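Local structure of particle-associated glycoside hydrolase (Acinetobacter phage Fri1, 6C72) at residues K88-T93 with D118-I123; V155-E160 with V170-Y175; T415-D420 with N436-Q441; G555-W560 with A568-S573. The protein probably depolymerises the capsular polysaccharide of the Acinetobacter baumannii host, serving as the trimeric tailspike of the phage during entry. All blocks are in the same frame, centred on the assembly; numbering follows the deposited sequence.

Interaction 1: K88-T93 with D118-I123. With ZN (zinc ion), chain E; ZN (zinc ion), chain F.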
loop_
_atom_site.group_PDB
_atom_site.type_symbol
_atom_site.label_atom_id
_atom_site.label_comp_id
_atom_site.label_asym_id
_atom_site.label_seq_id
_atom_site.Cartn_x
_atom_site.Cartn_y
_atom_site.Cartn_z
ATOM N N LYS A 88 21.178 -2.757 -28.747
ATOM C CA LYS A 88 21.681 -2.160 -27.503
ATOM C C LYS A 88 22.210 -3.203 -26.517
ATOM O O LYS A 88 22.110 -3.025 -25.302
ATOM C CB LYS A 88 20.614 -1.293 -26.831
ATOM C CG LYS A 88 20.088 -0.163 -27.702
ATOM C CD LYS A 88 18.892 0.530 -27.055
ATOM C CE LYS A 88 19.266 1.151 -25.706
ATOM N NZ LYS A 88 18.098 1.837 -25.077
ATOM N N VAL A 89 22.813 -4.276 -27.020
ATOM C CA VAL A 89 23.423 -5.313 -26.193
ATOM C C VAL A 89 24.846 -5.528 -26.687
ATOM O O VAL A 89 25.059 -5.852 -27.860
ATOM C CB VAL A 89 22.641 -6.644 -26.232
ATOM C CG1 VAL A 89 23.331 -7.690 -25.363
ATOM C CG2 VAL A 89 21.203 -6.457 -25.778
ATOM N N LEU A 90 25.817 -5.313 -25.812
ATOM C CA LEU A 90 27.211 -5.617 -26.090
ATOM C C LEU A 90 27.628 -6.840 -25.279
ATOM O O LEU A 90 27.543 -6.825 -24.045
ATOM C CB LEU A 90 28.095 -4.424 -25.756
ATOM C CG LEU A 90 29.596 -4.686 -25.725
ATOM C CD1 LEU A 90 30.121 -5.130 -27.084
ATOM C CD2 LEU A 90 30.275 -3.417 -25.279
ATOM N N HIS A 91 28.067 -7.894 -25.964
ATOM C CA HIS A 91 28.630 -9.050 -25.276
ATOM C C HIS A 91 30.073 -8.730 -24.898
ATOM O O HIS A 91 30.872 -8.357 -25.761
ATOM C CB HIS A 91 28.554 -10.297 -26.155
ATOM C CG HIS A 91 27.158 -10.781 -26.388
ATOM N ND1 HIS A 91 26.670 -11.946 -25.835
ATOM C CD2 HIS A 91 26.137 -10.251 -27.104
ATOM C CE1 HIS A 91 25.407 -12.109 -26.192
ATOM N NE2 HIS A 91 25.058 -11.091 -26.959
ATOM N N ALA A 92 30.400 -8.833 -23.608
ATOM C CA ALA A 92 31.753 -8.521 -23.168
ATOM C C ALA A 92 32.788 -9.390 -23.879
ATOM O O ALA A 92 33.938 -8.966 -24.062
ATOM C CB ALA A 92 31.866 -8.672 -21.656
ATOM N N THR A 93 32.404 -10.605 -24.294
ATOM C CA THR A 93 33.327 -11.411 -25.086
ATOM C C THR A 93 33.748 -10.697 -26.367
ATOM O O THR A 93 34.835 -10.967 -26.900
ATOM C CB THR A 93 32.698 -12.759 -25.422
ATOM O OG1 THR A 93 31.420 -12.544 -26.030
ATOM C CG2 THR A 93 32.558 -13.634 -24.176
ATOM N N ASP A 118 31.787 1.431 -20.346
ATOM C CA ASP A 118 32.059 2.788 -20.811
ATOM C C ASP A 118 31.598 3.007 -22.243
ATOM O O ASP A 118 31.060 4.070 -22.568
ATOM C CB ASP A 118 33.549 3.105 -20.703
ATOM C CG ASP A 118 34.001 3.316 -19.274
ATOM O OD1 ASP A 118 33.163 3.197 -18.351
ATOM O OD2 ASP A 118 35.192 3.656 -19.082
ATOM N N TYR A 119 31.815 2.026 -23.120
ATOM C CA TYR A 119 31.450 2.222 -24.519
ATOM C C TYR A 119 29.935 2.217 -24.708
ATOM O O TYR A 119 29.402 3.019 -25.489
ATOM C CB TYR A 119 32.115 1.164 -25.397
ATOM C CG TYR A 119 31.745 1.308 -26.851
ATOM C CD1 TYR A 119 32.183 2.395 -27.593
ATOM C CD2 TYR A 119 30.933 0.372 -27.472
ATOM C CE1 TYR A 119 31.842 2.544 -28.922
ATOM C CE2 TYR A 119 30.589 0.506 -28.808
ATOM C CZ TYR A 119 31.053 1.594 -29.527
ATOM O OH TYR A 119 30.707 1.737 -30.848
ATOM N N MET A 120 29.223 1.320 -24.005
ATOM C CA MET A 120 27.763 1.329 -24.064
ATOM C C MET A 120 27.204 2.637 -23.520
ATOM O O MET A 120 26.275 3.212 -24.096
ATOM C CB MET A 120 27.188 0.147 -23.283
ATOM C CG MET A 120 27.295 -1.185 -23.997
ATOM S SD MET A 120 26.517 -1.217 -25.622
ATOM C CE MET A 120 24.787 -1.207 -25.196
ATOM N N ALA A 121 27.773 3.135 -22.423
ATOM C CA ALA A 121 27.368 4.439 -21.914
ATOM C C ALA A 121 27.675 5.567 -22.902
ATOM O O ALA A 121 27.050 6.627 -22.830
ATOM C CB ALA A 121 28.046 4.715 -20.571
ATOM N N LEU A 122 28.642 5.379 -23.797
ATOM C CA LEU A 122 28.900 6.390 -24.814
ATOM C C LEU A 122 27.832 6.371 -25.907
ATOM O O LEU A 122 27.484 7.425 -26.437
ATOM C CB LEU A 122 30.294 6.183 -25.416
ATOM C CG LEU A 122 30.942 7.202 -26.358
ATOM C CD1 LEU A 122 31.368 8.460 -25.631
ATOM C CD2 LEU A 122 32.140 6.574 -27.063
ATOM N N ILE A 123 27.271 5.203 -26.236
ATOM C CA ILE A 123 26.362 5.112 -27.378
ATOM C C ILE A 123 24.897 4.959 -26.959
ATOM O O ILE A 123 24.084 4.398 -27.698
ATOM C CB ILE A 123 26.771 3.959 -28.321
ATOM C CG1 ILE A 123 26.633 2.597 -27.630
ATOM C CG2 ILE A 123 28.183 4.172 -28.835
ATOM C CD1 ILE A 123 26.856 1.418 -28.569
HETATM ZN ZN ZN E . 28.125 -13.482 -24.739
HETATM ZN ZN ZN F . 23.078 -11.253 -27.396
HETATM O O HOH W 1 29.550 -11.881 -23.286
HETATM O O HOH W 2 23.009 -12.543 -28.778
HETATM O O HOH W 3 21.804 -11.356 -25.286
#

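Interaction 2: V155-E160 with V170-Y175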
loop_
_atom_site.group_PDB
_atom_site.type_symbol
_atom_site.label_atom_id
_atom_site.label_comp_id
_atom_site.label_asym_id
_atom_site.label_seq_id
_atom_site.Cartn_x
_atom_site.Cartn_y
_atom_site.Cartn_z
ATOM N N VAL A 155 17.638 -28.126 -17.065
ATOM C CA VAL A 155 17.051 -29.331 -17.639
ATOM C C VAL A 155 16.097 -29.917 -16.600
ATOM O O VAL A 155 16.533 -30.388 -15.544
ATOM C CB VAL A 155 18.121 -30.357 -18.054
ATOM C CG1 VAL A 155 17.472 -31.654 -18.581
ATOM C CG2 VAL A 155 19.060 -29.756 -19.098
ATOM N N SER A 156 14.807 -29.920 -16.909
ATOM C CA SER A 156 13.823 -30.396 -15.950
ATOM C C SER A 156 13.906 -31.919 -15.768
ATOM O O SER A 156 14.467 -32.648 -16.595
ATOM C CB SER A 156 12.426 -29.994 -16.406
ATOM O OG SER A 156 12.094 -30.645 -17.616
ATOM N N VAL A 157 13.337 -32.391 -14.660
ATOM C CA VAL A 157 13.256 -33.812 -14.332
ATOM C C VAL A 157 11.784 -34.193 -14.217
ATOM O O VAL A 157 10.975 -33.400 -13.721
ATOM C CB VAL A 157 13.975 -34.131 -13.002
ATOM C CG1 VAL A 157 13.760 -35.593 -12.606
ATOM C CG2 VAL A 157 15.452 -33.776 -13.055
ATOM N N GLY A 158 11.438 -35.394 -14.670
ATOM C CA GLY A 158 10.133 -35.980 -14.422
ATOM C C GLY A 158 9.166 -35.836 -15.585
ATOM O O GLY A 158 9.268 -34.926 -16.414
ATOM N N SER A 159 8.192 -36.738 -15.640
ATOM C CA SER A 159 7.188 -36.673 -16.693
ATOM C C SER A 159 6.058 -35.711 -16.330
ATOM O O SER A 159 5.794 -35.433 -15.158
ATOM C CB SER A 159 6.596 -38.052 -16.952
ATOM O OG SER A 159 5.831 -38.460 -15.834
ATOM N N GLU A 160 5.371 -35.219 -17.367
ATOM C CA GLU A 160 4.188 -34.390 -17.150
ATOM C C GLU A 160 3.148 -35.120 -16.308
ATOM O O GLU A 160 2.509 -34.524 -15.432
ATOM C CB GLU A 160 3.565 -33.986 -18.483
ATOM C CG GLU A 160 2.186 -33.389 -18.312
ATOM C CD GLU A 160 1.508 -33.077 -19.621
ATOM O OE1 GLU A 160 2.224 -32.811 -20.602
ATOM O OE2 GLU A 160 0.260 -33.091 -19.669
ATOM N N VAL A 170 8.154 -33.775 -8.039
ATOM C CA VAL A 170 8.657 -34.574 -9.147
ATOM C C VAL A 170 9.707 -33.812 -9.947
ATOM O O VAL A 170 10.774 -34.344 -10.254
ATOM C CB VAL A 170 7.507 -35.051 -10.061
ATOM C CG1 VAL A 170 8.087 -35.813 -11.248
ATOM C CG2 VAL A 170 6.531 -35.922 -9.274
ATOM N N GLN A 171 9.424 -32.560 -10.290
ATOM C CA GLN A 171 10.402 -31.747 -11.004
ATOM C C GLN A 171 11.368 -31.178 -9.972
ATOM O O GLN A 171 11.058 -30.222 -9.267
ATOM C CB GLN A 171 9.712 -30.667 -11.822
ATOM C CG GLN A 171 10.551 -30.187 -12.989
ATOM C CD GLN A 171 11.885 -29.644 -12.524
ATOM O OE1 GLN A 171 12.915 -30.307 -12.650
ATOM N NE2 GLN A 171 11.866 -28.445 -11.934
ATOM N N THR A 172 12.537 -31.790 -9.860
ATOM C CA THR A 172 13.470 -31.465 -8.795
ATOM C C THR A 172 14.554 -30.492 -9.218
ATOM O O THR A 172 15.309 -30.034 -8.357
ATOM C CB THR A 172 14.124 -32.743 -8.244
ATOM O OG1 THR A 172 14.711 -33.499 -9.317
ATOM C CG2 THR A 172 13.092 -33.602 -7.502
ATOM N N ALA A 173 14.661 -30.170 -10.503
ATOM C CA ALA A 173 15.714 -29.272 -10.958
ATOM C C ALA A 173 15.370 -27.818 -10.637
ATOM O O ALA A 173 14.220 -27.396 -10.769
ATOM C CB ALA A 173 15.947 -29.435 -12.460
ATOM N N THR A 174 16.373 -27.058 -10.191
ATOM C CA THR A 174 16.207 -25.637 -9.905
ATOM C C THR A 174 17.251 -24.841 -10.674
ATOM O O THR A 174 18.331 -25.351 -10.983
ATOM C CB THR A 174 16.330 -25.318 -8.412
ATOM O OG1 THR A 174 17.604 -25.763 -7.935
ATOM C CG2 THR A 174 15.224 -26.002 -7.622
ATOM N N TYR A 175 16.922 -23.581 -10.969
ATOM C CA TYR A 175 17.812 -22.759 -11.781
ATOM C C TYR A 175 19.140 -22.525 -11.068
ATOM O O TYR A 175 19.224 -22.516 -9.839
ATOM C CB TYR A 175 17.168 -21.406 -12.115
ATOM C CG TYR A 175 17.324 -20.338 -11.044
ATOM C CD1 TYR A 175 16.457 -20.275 -9.971
ATOM C CD2 TYR A 175 18.349 -19.396 -11.113
ATOM C CE1 TYR A 175 16.590 -19.302 -8.995
ATOM C CE2 TYR A 175 18.497 -18.402 -10.137
ATOM C CZ TYR A 175 17.610 -18.357 -9.082
ATOM O OH TYR A 175 17.734 -17.383 -8.102
#

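Interaction 3: T415-D420 with N436-Q441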
loop_
_atom_site.group_PDB
_atom_site.type_symbol
_atom_site.label_atom_id
_atom_site.label_comp_id
_atom_site.label_asym_id
_atom_site.label_seq_id
_atom_site.Cartn_x
_atom_site.Cartn_y
_atom_site.Cartn_z
ATOM N N THR A 415 12.449 -4.383 25.124
ATOM C CA THR A 415 11.761 -3.467 24.223
ATOM C C THR A 415 10.762 -2.599 24.990
ATOM O O THR A 415 10.162 -3.045 25.974
ATOM C CB THR A 415 11.076 -4.260 23.107
ATOM O OG1 THR A 415 12.081 -5.008 22.412
ATOM C CG2 THR A 415 10.391 -3.354 22.120
ATOM N N LEU A 416 10.613 -1.343 24.556
ATOM C CA LEU A 416 9.666 -0.394 25.138
ATOM C C LEU A 416 8.829 0.207 24.021
ATOM O O LEU A 416 9.360 0.532 22.951
ATOM C CB LEU A 416 10.377 0.724 25.887
ATOM C CG LEU A 416 11.355 0.357 26.998
ATOM C CD1 LEU A 416 12.246 1.552 27.311
ATOM C CD2 LEU A 416 10.587 -0.097 28.249
ATOM N N VAL A 417 7.517 0.315 24.241
ATOM C CA VAL A 417 6.623 0.928 23.269
ATOM C C VAL A 417 5.735 1.921 24.006
ATOM O O VAL A 417 5.807 2.066 25.227
ATOM C CB VAL A 417 5.773 -0.108 22.491
ATOM C CG1 VAL A 417 6.651 -1.203 21.883
ATOM C CG2 VAL A 417 4.655 -0.709 23.355
ATOM N N THR A 418 4.887 2.609 23.255
ATOM C CA THR A 418 3.860 3.451 23.853
ATOM C C THR A 418 2.498 2.932 23.416
ATOM O O THR A 418 2.389 1.961 22.657
ATOM C CB THR A 418 4.042 4.922 23.471
ATOM O OG1 THR A 418 3.455 5.162 22.191
ATOM C CG2 THR A 418 5.509 5.290 23.420
ATOM N N GLY A 419 1.452 3.585 23.913
ATOM C CA GLY A 419 0.095 3.213 23.562
ATOM C C GLY A 419 -0.255 3.433 22.112
ATOM O O GLY A 419 -1.277 2.908 21.654
ATOM N N ASP A 420 0.563 4.187 21.380
ATOM C CA ASP A 420 0.343 4.379 19.958
ATOM C C ASP A 420 0.977 3.269 19.124
ATOM O O ASP A 420 1.016 3.377 17.900
ATOM C CB ASP A 420 0.847 5.761 19.537
ATOM C CG ASP A 420 0.076 6.876 20.215
ATOM O OD1 ASP A 420 -1.177 6.795 20.258
ATOM O OD2 ASP A 420 0.707 7.822 20.745
ATOM N N ASN A 436 6.836 -8.768 30.752
ATOM C CA ASN A 436 7.137 -7.923 29.606
ATOM C C ASN A 436 6.323 -6.643 29.712
ATOM O O ASN A 436 5.106 -6.656 29.505
ATOM C CB ASN A 436 6.838 -8.631 28.291
ATOM C CG ASN A 436 7.392 -7.867 27.098
ATOM O OD1 ASN A 436 7.619 -6.662 27.190
ATOM N ND2 ASN A 436 7.614 -8.554 25.980
ATOM N N ILE A 437 7.016 -5.524 29.941
ATOM C CA ILE A 437 6.357 -4.243 30.135
ATOM C C ILE A 437 5.576 -3.810 28.902
ATOM O O ILE A 437 4.635 -3.014 29.017
ATOM C CB ILE A 437 7.412 -3.188 30.533
ATOM C CG1 ILE A 437 6.740 -1.901 31.025
ATOM C CG2 ILE A 437 8.407 -2.945 29.369
ATOM C CD1 ILE A 437 7.695 -0.917 31.629
ATOM N N VAL A 438 5.918 -4.336 27.721
ATOM C CA VAL A 438 5.168 -4.003 26.511
ATOM C C VAL A 438 3.689 -4.322 26.702
ATOM O O VAL A 438 2.815 -3.605 26.189
ATOM C CB VAL A 438 5.750 -4.758 25.291
ATOM C CG1 VAL A 438 4.824 -4.656 24.069
ATOM C CG2 VAL A 438 7.145 -4.255 24.945
ATOM N N ALA A 439 3.381 -5.374 27.462
ATOM C CA ALA A 439 1.988 -5.742 27.666
ATOM C C ALA A 439 1.207 -4.680 28.432
ATOM O O ALA A 439 -0.018 -4.624 28.296
ATOM C CB ALA A 439 1.897 -7.088 28.394
ATOM N N THR A 440 1.875 -3.818 29.197
ATOM C CA THR A 440 1.186 -2.742 29.900
ATOM C C THR A 440 1.253 -1.417 29.156
ATOM O O THR A 440 0.653 -0.441 29.605
ATOM C CB THR A 440 1.754 -2.552 31.324
ATOM O OG1 THR A 440 3.038 -1.919 31.260
ATOM C CG2 THR A 440 1.889 -3.880 32.052
ATOM N N GLN A 441 1.961 -1.362 28.034
ATOM C CA GLN A 441 2.179 -0.131 27.293
ATOM C C GLN A 441 1.401 -0.073 25.993
ATOM O O GLN A 441 0.804 0.955 25.682
ATOM C CB GLN A 441 3.664 0.036 26.974
ATOM C CG GLN A 441 4.560 0.197 28.168
ATOM C CD GLN A 441 6.012 0.209 27.750
ATOM O OE1 GLN A 441 6.389 -0.423 26.756
ATOM N NE2 GLN A 441 6.837 0.933 28.493
HETATM O O HOH W 4 10.212 -6.280 25.997
#

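Interaction 4: G555-W560 with A568-S573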
loop_
_atom_site.group_PDB
_atom_site.type_symbol
_atom_site.label_atom_id
_atom_site.label_comp_id
_atom_site.label_asym_id
_atom_site.label_seq_id
_atom_site.Cartn_x
_atom_site.Cartn_y
_atom_site.Cartn_z
ATOM N N GLY A 555 -14.653 23.949 59.811
ATOM C CA GLY A 555 -15.672 23.786 58.797
ATOM C C GLY A 555 -15.744 24.942 57.819
ATOM O O GLY A 555 -14.793 25.708 57.636
ATOM N N VAL A 556 -16.914 25.077 57.200
ATOM C CA VAL A 556 -17.131 26.008 56.101
ATOM C C VAL A 556 -18.365 26.841 56.410
ATOM O O VAL A 556 -19.276 26.393 57.111
ATOM C CB VAL A 556 -17.298 25.265 54.745
ATOM C CG1 VAL A 556 -18.583 24.457 54.724
ATOM C CG2 VAL A 556 -17.246 26.237 53.568
ATOM N N LYS A 557 -18.370 28.070 55.910
ATOM C CA LYS A 557 -19.511 28.971 55.994
ATOM C C LYS A 557 -20.019 29.243 54.587
ATOM O O LYS A 557 -19.232 29.323 53.640
ATOM C CB LYS A 557 -19.133 30.281 56.704
ATOM C CG LYS A 557 -18.810 30.089 58.173
ATOM C CD LYS A 557 -17.732 31.053 58.694
ATOM C CE LYS A 557 -18.197 32.500 58.833
ATOM N NZ LYS A 557 -17.268 33.313 59.729
ATOM N N TYR A 558 -21.334 29.338 54.441
ATOM C CA TYR A 558 -21.937 29.533 53.135
ATOM C C TYR A 558 -23.027 30.583 53.238
ATOM O O TYR A 558 -23.634 30.764 54.291
ATOM C CB TYR A 558 -22.505 28.220 52.579
ATOM C CG TYR A 558 -23.370 27.491 53.567
ATOM C CD1 TYR A 558 -24.729 27.756 53.654
ATOM C CD2 TYR A 558 -22.827 26.541 54.424
ATOM C CE1 TYR A 558 -25.521 27.100 54.553
ATOM C CE2 TYR A 558 -23.619 25.877 55.328
ATOM C CZ TYR A 558 -24.961 26.173 55.389
ATOM O OH TYR A 558 -25.757 25.528 56.288
ATOM N N SER A 559 -23.266 31.274 52.129
ATOM C CA SER A 559 -24.259 32.334 52.080
ATOM C C SER A 559 -24.756 32.471 50.653
ATOM O O SER A 559 -23.967 32.436 49.706
ATOM C CB SER A 559 -23.688 33.665 52.563
ATOM O OG SER A 559 -24.574 34.731 52.273
ATOM N N TRP A 560 -26.066 32.611 50.514
ATOM C CA TRP A 560 -26.728 32.795 49.234
ATOM C C TRP A 560 -27.156 34.248 49.100
ATOM O O TRP A 560 -27.675 34.852 50.051
ATOM C CB TRP A 560 -27.958 31.884 49.095
ATOM C CG TRP A 560 -27.631 30.438 48.885
ATOM C CD1 TRP A 560 -27.640 29.445 49.827
ATOM C CD2 TRP A 560 -27.254 29.816 47.651
ATOM N NE1 TRP A 560 -27.277 28.249 49.256
ATOM C CE2 TRP A 560 -27.038 28.448 47.921
ATOM C CE3 TRP A 560 -27.078 30.284 46.341
ATOM C CZ2 TRP A 560 -26.649 27.545 46.934
ATOM C CZ3 TRP A 560 -26.692 29.377 45.356
ATOM C CH2 TRP A 560 -26.475 28.030 45.661
ATOM N N ALA A 568 -16.798 30.692 52.798
ATOM C CA ALA A 568 -15.686 31.208 53.584
ATOM C C ALA A 568 -15.220 30.122 54.543
ATOM O O ALA A 568 -15.995 29.239 54.925
ATOM C CB ALA A 568 -16.068 32.471 54.363
ATOM N N GLY A 569 -13.937 30.181 54.909
ATOM C CA GLY A 569 -13.400 29.306 55.924
ATOM C C GLY A 569 -13.618 29.885 57.300
ATOM O O GLY A 569 -14.091 31.008 57.459
ATOM N N ILE A 570 -13.238 29.105 58.307
ATOM C CA ILE A 570 -13.336 29.506 59.701
ATOM C C ILE A 570 -11.961 29.683 60.327
ATOM O O ILE A 570 -11.739 30.609 61.106
ATOM C CB ILE A 570 -14.162 28.472 60.496
ATOM C CG1 ILE A 570 -15.539 28.286 59.862
ATOM C CG2 ILE A 570 -14.290 28.896 61.947
ATOM C CD1 ILE A 570 -16.404 27.241 60.572
ATOM N N THR A 571 -11.022 28.811 59.989
ATOM C CA THR A 571 -9.651 28.931 60.448
ATOM C C THR A 571 -8.736 28.770 59.242
ATOM O O THR A 571 -8.957 27.896 58.396
ATOM C CB THR A 571 -9.352 27.891 61.530
ATOM O OG1 THR A 571 -10.339 27.994 62.563
ATOM C CG2 THR A 571 -7.982 28.128 62.133
ATOM N N LEU A 572 -7.721 29.633 59.159
ATOM C CA LEU A 572 -6.911 29.709 57.949
ATOM C C LEU A 572 -6.260 28.366 57.625
ATOM O O LEU A 572 -6.163 27.981 56.454
ATOM C CB LEU A 572 -5.872 30.814 58.106
ATOM C CG LEU A 572 -6.488 32.224 58.029
ATOM C CD1 LEU A 572 -5.479 33.334 58.342
ATOM C CD2 LEU A 572 -7.120 32.455 56.664
ATOM N N SER A 573 -5.852 27.612 58.649
ATOM C CA SER A 573 -5.239 26.313 58.392
ATOM C C SER A 573 -6.223 25.352 57.739
ATOM O O SER A 573 -5.810 24.427 57.041
ATOM C CB SER A 573 -4.702 25.711 59.694
ATOM O OG SER A 573 -5.765 25.435 60.597
HETATM O O HOH W 5 -12.181 26.528 58.154
HETATM O O HOH W 6 -14.682 33.460 58.450
#

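Interaction 1: K88-T93 with D118-I123
M120 reaches from the inner side of its helix toward the L90 side chain and the backbone carbonyl of K88, and its flexible thioether shows how one methionine can follow the side of a strand from which a leucine projects. Its CG turns beside the backbone N (chi1 -76°), and two further bends, at chi2 and chi3, fold the chain along the strand. CG of M120 rests 3.8 Å from CB of L90, while SD of M120 presses closer to the same CB, at 3.6 Å. Beyond the sulfur, CE of M120 ends 3.2 Å from the carbonyl O of K88. K88 thus takes part chiefly through its backbone, its ammonium end leading away. L90 sends CG anti to its backbone N (chi1 168°), which brings CD2 to M120 CG and to the edge of the Y119 ring, 4.4 Å from Y119 CD2. In sequence, helix 110-122 connects strands 89-91 and 126-129, which pair in parallel at the start of the coils, consistent with a helix capping the beta-helix of a tailspike. Strand and helix segments run nearly antiparallel, with axes 9.6 Å apart at their closest, and no hydrogen bond links them. M120 also touches V128 and V145, and C116 adjoins L90. Turned to the other side of the strand, H91 bridges two zinc ions, ND1 binding one at 2.4 Å and NE2 the other at 2.0 Å.

Interaction 2: V155-E160 with V170-Y175
The side-chain oxygen OE1 of Q171 is gripped by two backbone N-H groups, an example of a glutamine amide serving backbone groups where two irregular segments meet. V157 N donates to Q171 OE1 at 2.9 Å from across the contact, and A173 N donates to it at 2.8 Å from the opposite face of the amide plane. The other end of the amide closes the grip: Q171 NE2 donates almost straight (175°) to A173 O at 2.8 Å, in the plane of both groups, which fixes the rotation of the amide. A bend at chi2 (-58°) turns the amide back to these partners, and CG of Q171 lies 3.3 Å from V157 O. Around this polar centre the packing is lighter. V157 lays CB and CG2 against T172 OG1, CB of A173 meets V155 O at 3.3 Å, and V170 CG1 sits 3.8 Å from G158 CA. The two segments run antiparallel as the legs of an excursion between strands 145-148 and 179-182, with helix 160-165 at its top. S159 caps that helix through D162 N, I163 of the helix packs on V170 and Q171, and N195 of the third subunit bonds to Q171 O.

Interaction 3: T415-D420 with N436-Q441
The short, weakly bonded strand about 416-418 passes beside a single helical turn about 438-441, T418 and Q441 coming closest with CA atoms 5.2 Å apart. A backbone N-H at such an edge can be met by a side chain, and here Q441 does so. Its CG lies beside the backbone N (chi1 -64°) and the chain beyond is extended, carrying the amide across the peptide groups of V417. OE1 of Q441 takes V417 N at 2.9 Å along a nearly straight N-H (171°), although the donor stands about 40° above the carbonyl plane. CD of Q441 then lies 3.1 Å from V417 O, so the amide is laid against the backbone while CB of Q441 touches V417 CG2. At the far end of the helical turn, the backbone O of Q441 receives a CA-H contact from G419 CA, at 3.2 Å. Apolar branches fill in around the glutamine: L416 CD2 meets I437 CG2 at 3.8 Å, V417 CG2 faces V438 CG1, and V438 CG2 pushes to 3.4 Å from T415 O. N436 OD1 caps the turn by accepting from V438 N, and a water donating to the same oxygen accepts from T415 N, bridging the segments. Strand 416-418 pairs in parallel with strand 392-394, whose I393 touches V417. The chain then turns a corner at G419 and D420 into strand 422-429, probably as between faces of a parallel beta-helix, while G419 O bonds to S443 OG, at the start of the strand after the helical turn.

Interaction 4: G555-W560 with A568-S573
K557 and A568 are joined by a reciprocal pair of backbone hydrogen bonds, K557 N to A568 O at 2.8 Å and A568 N to K557 O at 2.9 Å. They form a hydrogen-bonded antiparallel pair of the beta hairpin made by strands 556-561 and 564-569, and the first bond is the straighter (167° against 148°). Toward the open end of the hairpin the direct bonding gives way to water, a familiar way for two diverging strands to stay linked. One water donates to G555 O and accepts from I570 N, each at 2.8 Å. A second donates to G569 O and accepts from the ammonium NZ of K557, tying the lysine's tip to the partner strand. K557 CD lies against I570 CG1 at 3.7 Å, and the bend at chi3 (72°) turns the chain beyond it toward the water; the two side chains cross at about a right angle. V556 belongs to the other face of the sheet, its CG2 lying 3.5 Å from A568 O and its side chain packing on V530 of strand 528-536 in the six-stranded sheet. Strand 564-569 pairs in turn with 500-504, and further along, S573 helps bind a zinc ion with D519, T521 and N575. I570 completes the packing by folding over G555, CG1 of I570 touching G555 O and CD1 ending 3.6 Å from G555 C.

In the fold
The four contacts follow one another along the chain, each closing its own loop before the next opens, so none nest or cross. Interaction 1 closes the segment carrying helix 110-122 at the N-terminal end of the parallel coils. Interaction 2 soon follows, its centre about 36 Å away, and draws together the legs of an excursion reaching a neighbouring subunit. After a long run of coils, interaction 3 ties a strand to a helical turn near their C-terminal end. Interaction 4 joins the two strands of a hairpin in the C-terminal antiparallel domain, its centre about 97 Å from that of interaction 1. Together they are spaced along an elongated chain, each a local closure.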